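Local coordinates for uncharacterized protein (Bacteroides ovatus, PDB 4FS7) that is of unknown function but, as an extracellular leucine-rich repeat protein of the BspA type, probably binds other proteins, at residues 41-46 and 73-78; 308-313 and 331-336. All coordinates share one frame; numbering follows the deposited sequence.

The two contacts sit towards opposite ends of an elongated leucine-rich repeat chain, with about 63 Å between their centres and about 51 Å between their nearest atoms. Interaction 1 (41-46 and 73-78) comes first along the chain and joins strands 42-45 and 73-77 at one edge of a three-stranded parallel sheet. Interaction 2 (308-313 and 331-336) follows and joins the two inner strands, 310-311 and 333-334, of a separate four-stranded parallel sheet. Interaction 2 illustrates how a solenoid grows from repeat to repeat; interaction 1 shows the same parallel pairing in a different sheet. Val-44, Ile-76, Ile-311 and Ile-334 turn inward, while the other face mixes polar residues with Val-43 and Phe-310.

Interaction 1 (41-46 and 73-78); sequences PLVVNI and VTEIKI
Strands 42-45 and 73-77 run parallel, their axes 4.7 Å apart at closest approach and 19° off parallel, and Val-44 lies at the centre of the ladder: its N donates to Glu-75 O at 2.8 Å, while its O accepts from Lys-77 N. Ile-46 N extends the series to Lys-77 O. At the other end Leu-42 O takes Thr-74 N at 2.8 Å and, more weakly, Glu-75 N. Thr-74 OG1, set between its own backbone N and carbonyl carbon (chi1 67°), accepts a weak, bent bond from Leu-42 N.

The side chains divide between two faces. On the inner one, Val-44 CG2 reaches both methyls of Val-73, 3.9 Å from Val-73 CG2, the two side chains meeting at about a right angle. Further along, Ile-46 CD1 slants across to Ile-76 CG2 at 3.9 Å. Leu-25 of strand 19-25 touches Val-44 and Val-73, and Phe-90 packs on Ile-76, so this face belongs to the hydrophobic interior. On the other face Val-43 and Glu-75 rise together from neighbouring strands, with Val-43 CG2 3.7 Å from Glu-75 OE1. Beyond them, in one of its two conformers, the extended Lys-77 crosses over the Asn-45 amide with its CD methylene, not its ammonium: Lys-77 CD is 3.5 Å from Asn-45 ND2. CG of Lys-77 is anti to the carbonyl carbon (chi1 -57°), and from there the chain runs outward past the amide.

This is the hydrogen-bonded pairing of neighbouring strands in a parallel sheet, here at the edge strand near the N-terminus. Its chemistry implies a division of labour: main-chain bonds set the register, branched aliphatic groups seal the inner face, and on the opposite face Val-43 and the aliphatic parts of Glu-75 and Lys-77 add mostly van der Waals contact.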
# COMPACT_ATOMS: atom_id res chain seq x y z
N PRO A 41 11.69 -6.09 -34.59
CA PRO A 41 11.80 -4.76 -33.93
C PRO A 41 11.19 -3.65 -34.76
O PRO A 41 11.66 -3.33 -35.86
CB PRO A 41 13.31 -4.54 -33.80
CG PRO A 41 13.92 -5.38 -34.86
CD PRO A 41 13.00 -6.58 -35.04
N LEU A 42 10.16 -3.04 -34.20
CA LEU A 42 9.35 -2.10 -34.92
C LEU A 42 9.54 -0.75 -34.28
O LEU A 42 9.15 -0.54 -33.13
CB LEU A 42 7.90 -2.55 -34.88
CG LEU A 42 6.82 -1.60 -35.40
CD1 LEU A 42 7.10 -1.10 -36.83
CD2 LEU A 42 5.45 -2.28 -35.29
N VAL A 43 10.19 0.14 -35.01
CA VAL A 43 10.51 1.47 -34.54
C VAL A 43 9.58 2.51 -35.18
O VAL A 43 9.44 2.58 -36.42
CB VAL A 43 11.97 1.84 -34.90
CG1 VAL A 43 12.26 3.26 -34.47
CG2 VAL A 43 12.94 0.84 -34.26
N VAL A 44 8.96 3.32 -34.33
CA VAL A 44 8.09 4.40 -34.79
C VAL A 44 8.85 5.70 -34.65
O VAL A 44 9.18 6.13 -33.54
CB VAL A 44 6.79 4.46 -33.99
CG1 VAL A 44 5.90 5.63 -34.40
CG2 VAL A 44 6.02 3.16 -34.14
N ASN A 45 9.15 6.32 -35.78
CA ASN A 45 9.97 7.50 -35.81
C ASN A 45 9.11 8.73 -36.11
O ASN A 45 8.78 8.97 -37.28
CB ASN A 45 11.05 7.30 -36.85
CG ASN A 45 12.26 8.07 -36.54
OD1 ASN A 45 12.18 9.21 -36.05
ND2 ASN A 45 13.44 7.46 -36.78
N ILE A 46 8.69 9.48 -35.08
CA ILE A 46 7.74 10.55 -35.30
C ILE A 46 8.50 11.81 -35.74
O ILE A 46 9.37 12.30 -35.02
CB ILE A 46 6.93 10.86 -34.01
CG1 ILE A 46 6.13 9.63 -33.54
CG2 ILE A 46 6.05 12.09 -34.22
CD1 ILE A 46 5.52 9.77 -32.15
N VAL A 73 5.01 -2.65 -31.24
CA VAL A 73 5.99 -1.55 -31.27
C VAL A 73 7.10 -1.76 -30.22
O VAL A 73 6.78 -2.01 -29.05
CB VAL A 73 5.28 -0.20 -31.08
CG1 VAL A 73 6.29 0.91 -30.92
CG2 VAL A 73 4.41 0.11 -32.28
N THR A 74 8.38 -1.62 -30.61
CA THR A 74 9.46 -1.78 -29.67
C THR A 74 10.15 -0.48 -29.27
O THR A 74 10.76 -0.41 -28.21
CB THR A 74 10.49 -2.79 -30.16
OG1 THR A 74 11.16 -2.29 -31.32
CG2 THR A 74 9.80 -4.17 -30.45
N GLU A 75 10.07 0.54 -30.12
CA GLU A 75 10.70 1.83 -29.86
C GLU A 75 9.84 2.94 -30.47
O GLU A 75 9.39 2.78 -31.62
CB GLU A 75 12.09 1.88 -30.48
CG GLU A 75 12.72 3.27 -30.40
CD GLU A 75 14.20 3.33 -30.80
OE1 GLU A 75 14.74 2.34 -31.34
OE2 GLU A 75 14.80 4.41 -30.58
N ILE A 76 9.65 4.03 -29.72
CA ILE A 76 9.03 5.24 -30.27
C ILE A 76 9.99 6.39 -30.02
O ILE A 76 10.51 6.56 -28.91
CB ILE A 76 7.66 5.52 -29.59
CG1 ILE A 76 6.69 4.34 -29.81
CG2 ILE A 76 7.08 6.86 -30.07
CD1 ILE A 76 5.39 4.40 -29.06
N LYS A 77 10.27 7.12 -31.09
CA LYS A 77 11.11 8.30 -31.07
C LYS A 77 10.21 9.52 -31.18
O LYS A 77 9.51 9.69 -32.19
CB LYS A 77 12.12 8.24 -32.23
CG LYS A 77 13.01 6.99 -32.25
CD LYS A 77 13.99 7.03 -33.40
CE LYS A 77 15.27 6.31 -33.08
NZ LYS A 77 16.40 6.81 -33.93
N ILE A 78 10.23 10.37 -30.17
CA ILE A 78 9.36 11.52 -30.10
C ILE A 78 10.17 12.80 -30.29
O ILE A 78 11.13 13.01 -29.57
CB ILE A 78 8.60 11.57 -28.75
CG1 ILE A 78 7.84 10.27 -28.47
CG2 ILE A 78 7.65 12.76 -28.72
CD1 ILE A 78 6.95 10.24 -27.18

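Interaction 2 (308-313 and 331-336); sequences VKFIGE and VEEIGK
Phe-310 leans from its strand onto the glutamates of the next repeat. Its CB continues to CG anti to the carbonyl carbon (chi1 -56°), which sends the ring's CD2 to 3.7 Å from Glu-333 CG. In one of the two Glu-333 conformers, CE2 comes 3.4 Å from Glu-333 OE2, the carboxylate meeting the ring edge near its plane with the planes 86° apart. CZ, at the tip, lies 3.6 Å from Glu-332 OE1, which approaches obliquely. Arg-355 forms salt bridges with both carboxylates. A serine in place of Phe-310 would probably open a gap beside both glutamates, leaving their carboxylates to Arg-355 without the ring against them.

Along the backbone, Ile-311 N donates to Glu-333 O at 3.0 Å, and Glu-332 N and Gly-335 N bond to Lys-309 O and Ile-311 O. Gly-335 CA lies against the backbone of Gly-312 and Glu-313. Past the glycines, one conformer of Glu-313 lies alongside Lys-336.

Short parallel strands such as 310-311 and 333-334, pairing one repeat to the next, build the solenoid of leucine-rich repeat proteins. The aromatic C-H edge turned to a carboxylate suits the polarity of both, while the arginine probably offsets the crowding of negative charge.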
# COMPACT_ATOMS: atom_id res chain seq x y z
N VAL A 308 -4.09 0.37 28.69
CA VAL A 308 -5.02 -0.50 27.95
C VAL A 308 -6.21 -0.86 28.83
O VAL A 308 -6.06 -1.44 29.91
CB VAL A 308 -4.34 -1.76 27.43
CG1 VAL A 308 -5.36 -2.62 26.68
CG2 VAL A 308 -3.13 -1.40 26.56
N LYS A 309 -7.41 -0.58 28.34
CA LYS A 309 -8.62 -0.83 29.09
C LYS A 309 -9.67 -1.71 28.46
O LYS A 309 -10.58 -2.19 29.12
CB LYS A 309 -9.25 0.50 29.49
CG LYS A 309 -8.30 1.31 30.45
CD LYS A 309 -8.86 2.59 31.01
CE LYS A 309 -7.71 3.37 31.71
NZ LYS A 309 -8.19 4.58 32.42
N PHE A 310 -9.55 -1.96 27.16
CA PHE A 310 -10.53 -2.79 26.43
C PHE A 310 -9.83 -3.73 25.49
O PHE A 310 -8.96 -3.31 24.71
CB PHE A 310 -11.51 -1.94 25.64
CG PHE A 310 -12.23 -0.94 26.49
CD1 PHE A 310 -11.70 0.31 26.78
CD2 PHE A 310 -13.43 -1.29 27.08
CE1 PHE A 310 -12.36 1.22 27.62
CE2 PHE A 310 -14.11 -0.39 27.89
CZ PHE A 310 -13.57 0.86 28.17
N ILE A 311 -10.21 -5.00 25.51
CA ILE A 311 -9.69 -6.00 24.57
C ILE A 311 -10.84 -6.35 23.61
O ILE A 311 -11.86 -6.91 24.01
CB ILE A 311 -9.22 -7.31 25.25
CG1 ILE A 311 -8.32 -7.04 26.48
CG2 ILE A 311 -8.54 -8.22 24.19
CD1 ILE A 311 -7.02 -6.32 26.11
N GLY A 312 -10.70 -5.96 22.34
CA GLY A 312 -11.73 -6.10 21.39
C GLY A 312 -12.09 -7.50 20.99
O GLY A 312 -11.32 -8.43 21.18
N GLU A 313 -13.23 -7.61 20.34
CA GLU A 313 -13.71 -8.85 19.78
C GLU A 313 -12.66 -9.53 18.93
O GLU A 313 -12.04 -8.93 18.05
CB GLU A 313 -14.96 -8.54 18.95
CG GLU A 313 -15.74 -9.74 18.52
CD GLU A 313 -17.24 -9.47 18.25
OE1 GLU A 313 -17.97 -8.74 19.00
OE2 GLU A 313 -17.72 -10.10 17.29
N VAL A 331 -8.18 -2.95 33.12
CA VAL A 331 -8.98 -3.55 32.02
C VAL A 331 -10.44 -3.70 32.45
O VAL A 331 -10.73 -4.25 33.51
CB VAL A 331 -8.36 -4.84 31.54
CG1 VAL A 331 -9.30 -5.52 30.48
CG2 VAL A 331 -7.02 -4.63 30.87
N GLU A 332 -11.33 -3.21 31.59
CA GLU A 332 -12.77 -3.22 31.87
C GLU A 332 -13.55 -4.30 31.13
O GLU A 332 -14.57 -4.77 31.65
CB GLU A 332 -13.39 -1.87 31.52
CG GLU A 332 -12.81 -0.71 32.35
CD GLU A 332 -13.51 0.62 32.14
OE1 GLU A 332 -14.66 0.68 31.64
OE2 GLU A 332 -12.88 1.63 32.54
N GLU A 333 -13.16 -4.63 29.92
CA GLU A 333 -13.93 -5.54 29.06
C GLU A 333 -12.99 -6.41 28.25
O GLU A 333 -11.98 -5.91 27.73
CB GLU A 333 -14.82 -4.77 28.07
CG GLU A 333 -15.74 -3.73 28.74
CD GLU A 333 -16.65 -2.95 27.79
OE1 GLU A 333 -16.84 -3.35 26.62
OE2 GLU A 333 -17.19 -1.90 28.22
N ILE A 334 -13.38 -7.68 28.13
CA ILE A 334 -12.80 -8.63 27.21
C ILE A 334 -13.90 -9.01 26.22
O ILE A 334 -14.97 -9.40 26.65
CB ILE A 334 -12.30 -9.96 27.97
CG1 ILE A 334 -11.14 -9.62 28.93
CG2 ILE A 334 -11.90 -11.05 26.99
CD1 ILE A 334 -10.79 -10.75 29.95
N GLY A 335 -13.65 -8.84 24.93
CA GLY A 335 -14.67 -9.05 23.93
C GLY A 335 -15.03 -10.46 23.57
O GLY A 335 -14.46 -11.44 24.06
N LYS A 336 -16.08 -10.57 22.76
CA LYS A 336 -16.51 -11.86 22.22
C LYS A 336 -15.34 -12.54 21.52
O LYS A 336 -14.63 -11.91 20.73
CB LYS A 336 -17.66 -11.60 21.23
CG LYS A 336 -18.11 -12.82 20.47
CD LYS A 336 -19.36 -12.56 19.61
CE LYS A 336 -19.84 -13.82 18.93
NZ LYS A 336 -21.09 -13.57 18.17
O HOH W 1 -17.49 -8.15 21.82